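Local coordinates for protein probable glucarate dehydratase (Mycobacterium smegmatis str. MC2 155, PDB 3VDG) that probably catalyses the dehydration of glucarate, as a member of the enolase superfamily with a metal site in its barrel domain, at residues G161-V167 and A359-L365; P168-F174 and C369-W375; E207-S211 and F388-E392; G68-L72 and D145-V150. One frame throughout, in Å; residues are numbered along the deposited sequence.

Contact 1. Residues G161-V167 and A359-L365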
loop_
_atom_site.group_PDB
_atom_site.type_symbol
_atom_site.label_atom_id
_atom_site.label_comp_id
_atom_site.label_asym_id
_atom_site.label_seq_id
_atom_site.Cartn_x
_atom_site.Cartn_y
_atom_site.Cartn_z
ATOM N N GLY A 161 8.005 -1.628 9.748
ATOM C CA GLY A 161 9.233 -1.463 10.499
ATOM C C GLY A 161 10.202 -0.487 9.866
ATOM O O GLY A 161 10.261 -0.348 8.641
ATOM N N ALA A 162 10.973 0.184 10.712
ATOM C CA ALA A 162 11.996 1.127 10.265
ATOM C C ALA A 162 12.978 0.419 9.347
ATOM O O ALA A 162 13.312 -0.752 9.568
ATOM C CB ALA A 162 12.743 1.705 11.466
ATOM N N VAL A 163 13.451 1.134 8.331
ATOM C CA VAL A 163 14.577 0.657 7.532
ATOM C C VAL A 163 15.807 1.551 7.748
ATOM O O VAL A 163 16.870 1.269 7.207
ATOM C CB VAL A 163 14.259 0.588 6.018
ATOM C CG1 VAL A 163 13.097 -0.358 5.765
ATOM C CG2 VAL A 163 13.962 1.978 5.451
ATOM N N ARG A 164 15.654 2.629 8.517
ATOM C CA ARG A 164 16.771 3.552 8.825
ATOM C C ARG A 164 16.538 4.083 10.237
ATOM O O ARG A 164 15.392 4.145 10.686
ATOM C CB ARG A 164 16.875 4.699 7.801
ATOM C CG ARG A 164 15.588 5.521 7.614
ATOM C CD ARG A 164 15.693 6.515 6.451
ATOM N NE ARG A 164 15.882 5.873 5.145
ATOM C CZ ARG A 164 14.898 5.424 4.365
ATOM N NH1 ARG A 164 15.191 4.844 3.215
ATOM N NH2 ARG A 164 13.619 5.529 4.736
ATOM N N ASP A 165 17.603 4.460 10.945
ATOM C CA ASP A 165 17.398 4.852 12.337
ATOM C C ASP A 165 17.160 6.352 12.505
ATOM O O ASP A 165 16.777 6.807 13.581
ATOM C CB ASP A 165 18.518 4.337 13.260
ATOM C CG ASP A 165 19.858 4.995 12.994
ATOM O OD1 ASP A 165 20.831 4.655 13.702
ATOM O OD2 ASP A 165 19.944 5.848 12.086
ATOM N N ALA A 166 17.341 7.115 11.436
ATOM C CA ALA A 166 17.213 8.569 11.520
ATOM C C ALA A 166 16.714 9.084 10.182
ATOM O O ALA A 166 17.015 8.501 9.154
ATOM C CB ALA A 166 18.580 9.184 11.821
ATOM N N VAL A 167 15.969 10.179 10.198
ATOM C CA VAL A 167 15.390 10.724 8.967
ATOM C C VAL A 167 16.007 12.095 8.646
ATOM O O VAL A 167 15.923 13.016 9.447
ATOM C CB VAL A 167 13.872 10.895 9.119
ATOM C CG1 VAL A 167 13.300 11.587 7.884
ATOM C CG2 VAL A 167 13.217 9.522 9.312
ATOM N N ALA A 359 8.649 8.273 7.351
ATOM C CA ALA A 359 9.859 8.258 6.530
ATOM C C ALA A 359 10.823 7.143 6.967
ATOM O O ALA A 359 11.479 6.542 6.139
ATOM C CB ALA A 359 10.550 9.603 6.598
ATOM N N ALA A 360 10.911 6.876 8.269
ATOM C CA ALA A 360 11.806 5.824 8.744
ATOM C C ALA A 360 11.434 4.457 8.152
ATOM O O ALA A 360 12.321 3.642 7.874
ATOM C CB ALA A 360 11.810 5.768 10.261
ATOM N N ALA A 361 10.131 4.218 7.972
ATOM C CA ALA A 361 9.590 2.928 7.515
ATOM C C ALA A 361 9.418 2.804 6.002
ATOM O O ALA A 361 8.889 1.811 5.506
ATOM C CB ALA A 361 8.251 2.654 8.203
ATOM N N THR A 362 9.839 3.819 5.259
ATOM C CA THR A 362 9.601 3.826 3.816
ATOM C C THR A 362 10.915 3.591 3.073
ATOM O O THR A 362 11.758 4.473 3.012
ATOM C CB THR A 362 8.977 5.162 3.385
ATOM O OG1 THR A 362 7.749 5.340 4.096
ATOM C CG2 THR A 362 8.673 5.164 1.875
ATOM N N PRO A 363 11.087 2.394 2.499
ATOM C CA PRO A 363 12.381 2.077 1.875
ATOM C C PRO A 363 12.769 3.094 0.791
ATOM O O PRO A 363 13.925 3.517 0.733
ATOM C CB PRO A 363 12.159 0.670 1.268
ATOM C CG PRO A 363 10.973 0.123 1.996
ATOM C CD PRO A 363 10.118 1.287 2.409
ATOM N N ASN A 364 11.811 3.507 -0.042
ATOM C CA ASN A 364 12.139 4.373 -1.197
ATOM C C ASN A 364 12.033 5.883 -0.915
ATOM O O ASN A 364 12.070 6.697 -1.845
ATOM C CB ASN A 364 11.317 3.997 -2.449
ATOM C CG ASN A 364 9.808 4.075 -2.207
ATOM O OD1 ASN A 364 9.337 3.726 -1.133
ATOM N ND2 ASN A 364 9.045 4.517 -3.219
ATOM N N LEU A 365 11.888 6.272 0.350
ATOM C CA LEU A 365 11.914 7.710 0.677
ATOM C C LEU A 365 13.337 8.063 1.036
ATOM O O LEU A 365 13.710 8.019 2.206
ATOM C CB LEU A 365 10.973 8.076 1.827
ATOM C CG LEU A 365 10.468 9.532 1.738
ATOM C CD1 LEU A 365 9.374 9.833 2.753
ATOM C CD2 LEU A 365 11.608 10.533 1.868
#

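Contact 2. Residues P168-F174 and C369-W375. With ACT (acetate ion), chain E.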
loop_
_atom_site.group_PDB
_atom_site.type_symbol
_atom_site.label_atom_id
_atom_site.label_comp_id
_atom_site.label_asym_id
_atom_site.label_seq_id
_atom_site.Cartn_x
_atom_site.Cartn_y
_atom_site.Cartn_z
ATOM N N PRO A 168 16.626 12.225 7.464
ATOM C CA PRO A 168 17.250 13.494 7.073
ATOM C C PRO A 168 16.224 14.500 6.555
ATOM O O PRO A 168 15.281 14.121 5.856
ATOM C CB PRO A 168 18.231 13.076 5.958
ATOM C CG PRO A 168 17.660 11.818 5.406
ATOM C CD PRO A 168 16.995 11.116 6.567
ATOM N N PHE A 169 16.401 15.765 6.931
ATOM C CA PHE A 169 15.527 16.839 6.503
ATOM C C PHE A 169 16.334 17.899 5.760
ATOM O O PHE A 169 17.569 17.954 5.864
ATOM C CB PHE A 169 14.832 17.481 7.694
ATOM C CG PHE A 169 13.755 16.626 8.296
ATOM C CD1 PHE A 169 12.415 16.840 7.979
ATOM C CD2 PHE A 169 14.082 15.603 9.179
ATOM C CE1 PHE A 169 11.411 16.039 8.528
ATOM C CE2 PHE A 169 13.087 14.808 9.737
ATOM C CZ PHE A 169 11.754 15.022 9.408
ATOM N N SER A 170 15.631 18.740 5.009
ATOM C CA SER A 170 16.287 19.829 4.276
ATOM C C SER A 170 16.139 21.159 5.009
ATOM O O SER A 170 15.282 21.309 5.881
ATOM C CB SER A 170 15.704 19.953 2.871
ATOM O OG SER A 170 14.318 20.221 2.948
ATOM N N ALA A 171 17.001 22.112 4.657
ATOM C CA ALA A 171 16.895 23.500 5.105
ATOM C C ALA A 171 15.890 24.176 4.159
ATOM O O ALA A 171 16.121 24.235 2.950
ATOM C CB ALA A 171 18.263 24.169 4.953
ATOM N N TYR A 172 14.780 24.668 4.700
ATOM C CA TYR A 172 13.716 25.239 3.880
ATOM C C TYR A 172 13.854 26.772 3.902
ATOM O O TYR A 172 13.404 27.419 4.837
ATOM C CB TYR A 172 12.349 24.816 4.452
ATOM C CG TYR A 172 11.200 24.852 3.455
ATOM C CD1 TYR A 172 11.223 25.715 2.358
ATOM C CD2 TYR A 172 10.082 24.035 3.625
ATOM C CE1 TYR A 172 10.174 25.756 1.450
ATOM C CE2 TYR A 172 9.027 24.069 2.716
ATOM C CZ TYR A 172 9.077 24.932 1.638
ATOM O OH TYR A 172 8.038 24.967 0.737
ATOM N N LEU A 173 14.514 27.331 2.882
ATOM C CA LEU A 173 14.818 28.766 2.798
ATOM C C LEU A 173 13.683 29.565 2.125
ATOM O O LEU A 173 13.051 29.081 1.188
ATOM C CB LEU A 173 16.116 28.965 1.977
ATOM C CG LEU A 173 17.332 28.129 2.392
ATOM C CD1 LEU A 173 18.594 28.538 1.630
ATOM C CD2 LEU A 173 17.578 28.220 3.899
ATOM N N PHE A 174 13.456 30.789 2.608
ATOM C CA PHE A 174 12.434 31.680 2.064
ATOM C C PHE A 174 13.009 33.094 1.940
ATOM O O PHE A 174 13.724 33.566 2.817
ATOM C CB PHE A 174 11.270 31.814 3.044
ATOM C CG PHE A 174 10.351 30.618 3.096
ATOM C CD1 PHE A 174 10.682 29.502 3.862
ATOM C CD2 PHE A 174 9.136 30.640 2.434
ATOM C CE1 PHE A 174 9.823 28.420 3.941
ATOM C CE2 PHE A 174 8.261 29.559 2.508
ATOM C CZ PHE A 174 8.614 28.444 3.269
ATOM N N CYS A 369 13.535 15.049 3.706
ATOM C CA CYS A 369 12.175 15.600 3.842
ATOM C C CYS A 369 12.176 17.110 4.075
ATOM O O CYS A 369 13.013 17.631 4.804
ATOM C CB CYS A 369 11.435 14.950 5.033
ATOM S SG CYS A 369 11.200 13.151 4.874
ATOM N N ASP A 370 11.208 17.810 3.493
ATOM C CA ASP A 370 10.977 19.213 3.861
ATOM C C ASP A 370 10.456 19.321 5.297
ATOM O O ASP A 370 9.726 18.450 5.769
ATOM C CB ASP A 370 9.924 19.826 2.931
ATOM C CG ASP A 370 10.431 20.007 1.487
ATOM O OD1 ASP A 370 11.644 19.880 1.243
ATOM O OD2 ASP A 370 9.599 20.306 0.608
ATOM N N THR A 371 10.820 20.396 5.990
ATOM C CA THR A 371 10.145 20.752 7.238
ATOM C C THR A 371 10.229 22.264 7.411
ATOM O O THR A 371 11.180 22.887 6.946
ATOM C CB THR A 371 10.785 20.070 8.465
ATOM O OG1 THR A 371 10.098 20.479 9.661
ATOM C CG2 THR A 371 12.270 20.449 8.577
ATOM N N HIS A 372 9.218 22.839 8.053
ATOM C CA HIS A 372 9.211 24.261 8.411
ATOM C C HIS A 372 9.731 24.440 9.811
ATOM O O HIS A 372 9.688 25.531 10.366
ATOM C CB HIS A 372 7.787 24.799 8.356
ATOM C CG HIS A 372 7.270 25.029 6.959
ATOM N ND1 HIS A 372 7.057 24.023 6.087
ATOM C CD2 HIS A 372 6.930 26.203 6.295
ATOM C CE1 HIS A 372 6.590 24.525 4.925
ATOM N NE2 HIS A 372 6.512 25.859 5.055
ATOM N N TRP A 373 10.255 23.369 10.403
ATOM C CA TRP A 373 10.706 23.427 11.812
ATOM C C TRP A 373 11.507 24.645 12.268
ATOM O O TRP A 373 11.227 25.207 13.329
ATOM C CB TRP A 373 11.473 22.163 12.174
ATOM C CG TRP A 373 11.476 21.885 13.655
ATOM C CD1 TRP A 373 12.553 21.954 14.535
ATOM C CD2 TRP A 373 10.333 21.461 14.478
ATOM N NE1 TRP A 373 12.162 21.619 15.815
ATOM C CE2 TRP A 373 10.846 21.307 15.847
ATOM C CE3 TRP A 373 8.991 21.190 14.224
ATOM C CZ2 TRP A 373 10.038 20.906 16.892
ATOM C CZ3 TRP A 373 8.182 20.793 15.298
ATOM C CH2 TRP A 373 8.698 20.654 16.597
ATOM N N PRO A 374 12.559 25.036 11.521
ATOM C CA PRO A 374 13.384 26.163 11.985
ATOM C C PRO A 374 12.602 27.466 12.140
ATOM O O PRO A 374 13.029 28.359 12.867
ATOM C CB PRO A 374 14.429 26.317 10.875
ATOM C CG PRO A 374 14.489 24.968 10.223
ATOM C CD PRO A 374 13.083 24.448 10.280
ATOM N N TRP A 375 11.459 27.568 11.472
ATOM C CA TRP A 375 10.701 28.805 11.470
ATOM C C TRP A 375 9.794 28.960 12.643
ATOM O O TRP A 375 9.205 30.022 12.822
ATOM C CB TRP A 375 9.898 28.934 10.177
ATOM C CG TRP A 375 10.819 28.985 8.981
ATOM C CD1 TRP A 375 10.940 28.054 7.959
ATOM C CD2 TRP A 375 11.790 30.043 8.658
ATOM N NE1 TRP A 375 11.903 28.448 7.048
ATOM C CE2 TRP A 375 12.435 29.646 7.410
ATOM C CE3 TRP A 375 12.170 31.240 9.264
ATOM C CZ2 TRP A 375 13.420 30.420 6.815
ATOM C CZ3 TRP A 375 13.152 32.015 8.647
ATOM C CH2 TRP A 375 13.763 31.615 7.454
HETATM C C ACT E . 4.758 27.955 2.160
HETATM O O ACT E . 4.959 27.525 3.327
HETATM O OXT ACT E . 4.524 29.165 1.949
HETATM C CH3 ACT E . 4.792 27.020 0.982
HETATM O O HOH W 1 13.975 23.379 7.216
#

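Contact 3. Residues E207-S211 and F388-E392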
loop_
_atom_site.group_PDB
_atom_site.type_symbol
_atom_site.label_atom_id
_atom_site.label_comp_id
_atom_site.label_asym_id
_atom_site.label_seq_id
_atom_site.Cartn_x
_atom_site.Cartn_y
_atom_site.Cartn_z
ATOM N N GLU A 207 22.724 25.719 12.899
ATOM C CA GLU A 207 21.876 25.323 14.013
ATOM C C GLU A 207 21.366 23.866 13.866
ATOM O O GLU A 207 21.372 23.110 14.831
ATOM C CB GLU A 207 20.743 26.344 14.178
ATOM C CG GLU A 207 19.558 25.936 15.038
ATOM C CD GLU A 207 19.811 26.076 16.522
ATOM O OE1 GLU A 207 20.960 26.371 16.916
ATOM O OE2 GLU A 207 18.848 25.883 17.294
ATOM N N TYR A 208 20.984 23.456 12.659
ATOM C CA TYR A 208 20.319 22.157 12.466
ATOM C C TYR A 208 21.142 21.079 11.780
ATOM O O TYR A 208 20.883 19.895 11.962
ATOM C CB TYR A 208 18.987 22.351 11.725
ATOM C CG TYR A 208 17.978 23.081 12.583
ATOM C CD1 TYR A 208 17.170 22.390 13.467
ATOM C CD2 TYR A 208 17.855 24.458 12.529
ATOM C CE1 TYR A 208 16.259 23.043 14.276
ATOM C CE2 TYR A 208 16.937 25.123 13.341
ATOM C CZ TYR A 208 16.141 24.403 14.203
ATOM O OH TYR A 208 15.220 25.044 15.008
ATOM N N GLY A 209 22.121 21.472 10.974
ATOM C CA GLY A 209 22.975 20.496 10.302
ATOM C C GLY A 209 22.398 19.925 9.016
ATOM O O GLY A 209 22.922 18.942 8.496
ATOM N N PHE A 210 21.336 20.546 8.482
ATOM C CA PHE A 210 20.692 20.044 7.263
ATOM C C PHE A 210 21.714 19.822 6.154
ATOM O O PHE A 210 22.594 20.644 5.950
ATOM C CB PHE A 210 19.604 21.010 6.775
ATOM C CG PHE A 210 18.504 21.248 7.761
ATOM C CD1 PHE A 210 17.786 20.183 8.299
ATOM C CD2 PHE A 210 18.138 22.548 8.115
ATOM C CE1 PHE A 210 16.751 20.407 9.195
ATOM C CE2 PHE A 210 17.110 22.776 9.008
ATOM C CZ PHE A 210 16.410 21.708 9.552
ATOM N N SER A 211 21.565 18.725 5.422
ATOM C CA SER A 211 22.486 18.300 4.365
ATOM C C SER A 211 21.960 18.574 2.962
ATOM O O SER A 211 22.633 18.248 1.986
ATOM C CB SER A 211 22.696 16.788 4.456
ATOM O OG SER A 211 21.497 16.114 4.082
ATOM N N PHE A 388 17.075 17.530 16.423
ATOM C CA PHE A 388 17.789 17.474 15.162
ATOM C C PHE A 388 19.282 17.383 15.443
ATOM O O PHE A 388 19.813 18.126 16.262
ATOM C CB PHE A 388 17.514 18.721 14.339
ATOM C CG PHE A 388 16.154 18.742 13.721
ATOM C CD1 PHE A 388 15.990 18.423 12.377
ATOM C CD2 PHE A 388 15.034 19.028 14.490
ATOM C CE1 PHE A 388 14.720 18.434 11.800
ATOM C CE2 PHE A 388 13.769 19.037 13.920
ATOM C CZ PHE A 388 13.609 18.739 12.580
ATOM N N CYS A 389 19.960 16.474 14.766
ATOM C CA CYS A 389 21.400 16.371 14.915
ATOM C C CYS A 389 21.970 16.049 13.559
ATOM O O CYS A 389 21.574 15.065 12.913
ATOM C CB CYS A 389 21.790 15.288 15.934
ATOM S SG CYS A 389 23.593 15.077 16.069
ATOM N N ASP A 390 22.871 16.905 13.093
ATOM C CA ASP A 390 23.438 16.727 11.773
ATOM C C ASP A 390 22.346 16.580 10.716
ATOM O O ASP A 390 22.481 15.797 9.766
ATOM C CB ASP A 390 24.358 15.500 11.737
ATOM C CG ASP A 390 25.560 15.647 12.653
ATOM O OD1 ASP A 390 25.890 16.793 13.023
ATOM O OD2 ASP A 390 26.171 14.618 13.008
ATOM N N GLY A 391 21.270 17.342 10.869
ATOM C CA GLY A 391 20.282 17.450 9.779
ATOM C C GLY A 391 19.229 16.338 9.817
ATOM O O GLY A 391 18.384 16.272 8.945
ATOM N N GLU A 392 19.274 15.472 10.833
ATOM C CA GLU A 392 18.371 14.328 10.871
ATOM C C GLU A 392 17.752 14.168 12.250
ATOM O O GLU A 392 18.271 14.688 13.246
ATOM C CB GLU A 392 19.102 13.053 10.442
ATOM C CG GLU A 392 20.320 12.765 11.303
ATOM C CD GLU A 392 21.074 11.520 10.891
ATOM O OE1 GLU A 392 21.803 10.980 11.749
ATOM O OE2 GLU A 392 20.943 11.087 9.724
HETATM O O HOH W 2 19.776 16.552 5.971
#

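Contact 4. Residues G68-L72 and D145-V150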
loop_
_atom_site.group_PDB
_atom_site.type_symbol
_atom_site.label_atom_id
_atom_site.label_comp_id
_atom_site.label_asym_id
_atom_site.label_seq_id
_atom_site.Cartn_x
_atom_site.Cartn_y
_atom_site.Cartn_z
ATOM N N GLY A 68 -8.620 4.192 28.336
ATOM C CA GLY A 68 -7.932 5.348 28.925
ATOM C C GLY A 68 -6.609 5.707 28.244
ATOM O O GLY A 68 -5.802 6.427 28.802
ATOM N N LEU A 69 -6.363 5.207 27.039
ATOM C CA LEU A 69 -5.168 5.629 26.284
ATOM C C LEU A 69 -5.588 6.724 25.308
ATOM O O LEU A 69 -6.661 6.650 24.729
ATOM C CB LEU A 69 -4.570 4.467 25.496
ATOM C CG LEU A 69 -4.102 3.293 26.346
ATOM C CD1 LEU A 69 -3.661 2.152 25.444
ATOM C CD2 LEU A 69 -2.976 3.733 27.266
ATOM N N THR A 70 -4.752 7.738 25.125
ATOM C CA THR A 70 -5.119 8.859 24.236
ATOM C C THR A 70 -4.120 8.919 23.093
ATOM O O THR A 70 -2.911 8.881 23.328
ATOM C CB THR A 70 -5.127 10.209 25.003
ATOM O OG1 THR A 70 -6.214 10.206 25.939
ATOM C CG2 THR A 70 -5.308 11.398 24.042
ATOM N N GLY A 71 -4.619 9.011 21.864
ATOM C CA GLY A 71 -3.737 9.125 20.690
ATOM C C GLY A 71 -3.716 10.577 20.191
ATOM O O GLY A 71 -4.691 11.323 20.359
ATOM N N LEU A 72 -2.624 10.964 19.539
ATOM C CA LEU A 72 -2.453 12.345 19.090
ATOM C C LEU A 72 -2.396 12.391 17.567
ATOM O O LEU A 72 -1.812 11.510 16.933
ATOM C CB LEU A 72 -1.140 12.934 19.647
ATOM C CG LEU A 72 -1.015 12.932 21.179
ATOM C CD1 LEU A 72 0.335 13.530 21.600
ATOM C CD2 LEU A 72 -2.198 13.691 21.752
ATOM N N ASP A 145 -1.133 5.869 16.898
ATOM C CA ASP A 145 -0.496 6.209 18.170
ATOM C C ASP A 145 -1.078 5.295 19.279
ATOM O O ASP A 145 -0.330 4.691 20.043
ATOM C CB ASP A 145 -0.716 7.711 18.468
ATOM C CG ASP A 145 0.036 8.221 19.708
ATOM O OD1 ASP A 145 0.945 7.541 20.242
ATOM O OD2 ASP A 145 -0.297 9.352 20.149
ATOM N N VAL A 146 -2.404 5.178 19.358
ATOM C CA VAL A 146 -3.013 4.260 20.337
ATOM C C VAL A 146 -2.612 2.802 20.070
ATOM O O VAL A 146 -2.225 2.080 20.992
ATOM C CB VAL A 146 -4.552 4.388 20.413
ATOM C CG1 VAL A 146 -5.109 3.435 21.482
ATOM C CG2 VAL A 146 -4.946 5.831 20.767
ATOM N N GLN A 147 -2.649 2.375 18.811
ATOM C CA GLN A 147 -2.224 1.002 18.504
ATOM C C GLN A 147 -0.833 0.756 19.076
ATOM O O GLN A 147 -0.577 -0.285 19.682
ATOM C CB GLN A 147 -2.192 0.766 16.993
ATOM C CG GLN A 147 -3.570 0.699 16.346
ATOM C CD GLN A 147 -3.478 0.453 14.859
ATOM O OE1 GLN A 147 -2.527 -0.158 14.397
ATOM N NE2 GLN A 147 -4.471 0.910 14.106
ATOM N N GLY A 148 0.079 1.700 18.837
ATOM C CA GLY A 148 1.469 1.540 19.294
ATOM C C GLY A 148 1.528 1.497 20.813
ATOM O O GLY A 148 2.235 0.680 21.398
ATOM N N GLN A 149 0.762 2.360 21.471
ATOM C CA GLN A 149 0.797 2.393 22.924
ATOM C C GLN A 149 0.282 1.087 23.517
ATOM O O GLN A 149 0.852 0.541 24.453
ATOM C CB GLN A 149 -0.036 3.548 23.473
ATOM C CG GLN A 149 0.563 4.922 23.190
ATOM C CD GLN A 149 -0.383 6.000 23.644
ATOM O OE1 GLN A 149 -0.843 5.969 24.790
ATOM N NE2 GLN A 149 -0.726 6.934 22.744
ATOM N N VAL A 150 -0.808 0.583 22.978
ATOM C CA VAL A 150 -1.396 -0.617 23.560
ATOM C C VAL A 150 -0.581 -1.887 23.257
ATOM O O VAL A 150 -0.570 -2.820 24.054
ATOM C CB VAL A 150 -2.894 -0.750 23.178
ATOM C CG1 VAL A 150 -3.030 -1.352 21.798
ATOM C CG2 VAL A 150 -3.638 -1.589 24.221
HETATM O O HOH W 3 -2.251 7.619 26.450
#

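Contact 1. Residues G161-V167 and A359-L365
Gly161 turns its carbonyl oxygen toward CA of Ala361, a CA-H...O contact of 3.5 Å, and that oxygen also accepts a hydrogen bond from Asn101 of the second subunit. Ala162 follows with its own CA against the Ala360 oxygen. The same oxygen takes the main backbone bond, from Val163 N at 2.8 Å, almost straight at 174°. Beyond the backbone, Val163 CG2 sits between CA of Pro363, 3.9 Å away, and one face of the Arg164 guanidinium. With CG between its backbone N and carbonyl carbon (chi1 55°) and a bend at chi3, Arg164 brings its guanidinium to the carbonyls at the end of helix 349-360. There, at its edge, NH2 bonds Thr362 O at 2.7 Å and, weakly, Ala359 O, while NH1 bonds Pro363 O at 3.1 Å. A cationic group gripping carbonyls at a helix C-terminus would be expected to offset part of the negative end of the helix dipole, and here it joins that helix to the lead-in of the first strand of what is probably the modified TIM barrel of the enolase superfamily. Leu365 O lies over the other face of the guanidinium. Thr362 O is shared, Arg164 NH2 and Leu365 N reaching it from opposite faces of its plane. Where strand 166-174 begins, Val167 points toward the helix end, CG1 meeting Ala359 CB at 3.6 Å and CG2 lying against Ala360 N at 3.7 Å.

Contact 2. Residues P168-F174 and C369-W375
Phe169 and Cys369 form one tightly packed end of this contact, joined by a single beta bridge with bonds of 2.9 Å from Cys369 N to Pro168 O and from Ser170 N to Cys369 O. The Phe169 ring presses its CD1 against Cys369 CB at 3.6 Å, with Thr371 CB and CG2 nearby, while Cys369 SG stands above the ring face at a greater distance. Asp370 forms salt bridges through OD2 to Lys214 and through OD1 to Arg242. At the other tight end Tyr172 brings CE2 within 3.3 Å of His372 CE1, the planes inclined at 58°; its hydroxyl bonds Lys216, and its side chain comes within about 5 Å of the bound sodium. Trp375 closes this cluster: NE1 donates to Tyr172 O at 2.9 Å, nearly along the C=O axis, and its five-membered ring receives the edge of Phe174, offset, at 85°. Between these ends the segments diverge and a water fills in, accepting from Tyr172 N and donating to the carbonyls of Ser170 and Thr371. At the edge, His372, held at ND1 by Ser344, gives its NE2 proton to an acetate oxygen at 2.9 Å; this ion, also held by His52 and Asn47, probably comes from the crystallisation liquor but may mark a pocket. Strand 166-174 runs between strands 213-216 and 392-394, with helix 349-360 against Phe169 and Cys369 and helix 194-208 against Trp375 and Leu173.

Contact 3. Residues E207-S211 and F388-E392
Gly209 and Phe210 run close against the turn at Asp390 and Gly391, with CA of Phe210 only 3.6 Å from CA of Gly391 and a weak, bent hydrogen bond from Gly391 N to Tyr208 O (2.8 Å, 127°), an approach open to the two backbones because Gly209 and Gly391, both at positive phi, carry no side chain. The side chains meet round Phe388. Tyr208 directs the edge of its ring at the Phe388 face, the planes perpendicular (90°) and the centroids 5.5 Å apart, with Tyr208 CD1 3.8 Å from Phe388 CB. Phe210 starts away from the turn, yet its first torsion (-60°) folds the ring back so that CE1 reaches Phe388 CD1 at 3.8 Å; Tyr208 CB lies over one face of the Phe210 ring. Trp373 and Pro374 extend the aromatic and apolar cluster. A water ties the far end together, accepting from Ser211 N and donating to Gly391 O. In fold terms, helix 194-208, ending at a positive-phi glycine, meets a beta-hairpin with a two-residue type I' turn (Cys389 to Glu392), which joins the weakly bonded strand 388-389 to strand 392-394 beside the first strand of the enolase-type barrel.

Contact 4. Residues G68-L72 and D145-V150
Leu69 reaches across to the helix, where CG anti to the carbonyl carbon (chi1 -61°) sends CD1 to Val150 CB at 3.8 Å; its CB lies near Val146 CG1 at 4.2 Å, while CD2 runs past the amide of Gln149. It buries more surface here than any other residue of the two segments. Val146 supplies the next part: its CG2 lies 3.4 Å from Gly71 N, against a strand residue that has no side chain to hold the helix off. The axes of strand 70-72 and helix 145-150 approach to 7.4 Å, their N-to-C directions 132° apart. This is a helix lying on the edge strand of a three-stranded antiparallel sheet, consistent with the alpha+beta capping domain that enolase-superfamily members set beside their barrel. Asp145 carries the polar half. With CG anti to its own N (chi1 -174°), its carboxylate lies beside Leu72, and OD2 uses the anti lone pair to accept from Leu72 N at 2.9 Å. OD1 is met from above the carboxylate plane by Gln149 NE2 at 3.1 Å, one helical turn on, and also takes the backbone N-H of Leu401. Gln149 NE2 in turn donates to Thr70 O at 3.0 Å, almost straight, so both its protons help fix the amide's rotation. A water bridges the other end of that amide, OE1, to Thr70 N.

Contacts 1, 2 and 3 gather round strand 166-174. Contact 1 holds the lead-in and start of the strand, contact 2 the rest of it, and contact 3 touches contact 2 through a probable Phe169 N to Gly391 O hydrogen bond. Contacts 1 and 2 are buried, while contact 3 is only partly so. Their chemistry follows their place: helix-end carbonyls gathered by an arginine near the second subunit, aromatic and polar groups close to the bound sodium, and a ring cluster with close glycine backbones at a hairpin. Contact 4, partly buried, lies in the probable capping domain about 12 Å from contacts 1 and 2 at the nearest atoms, and rests on a carboxylate, an amide and aliphatic packing.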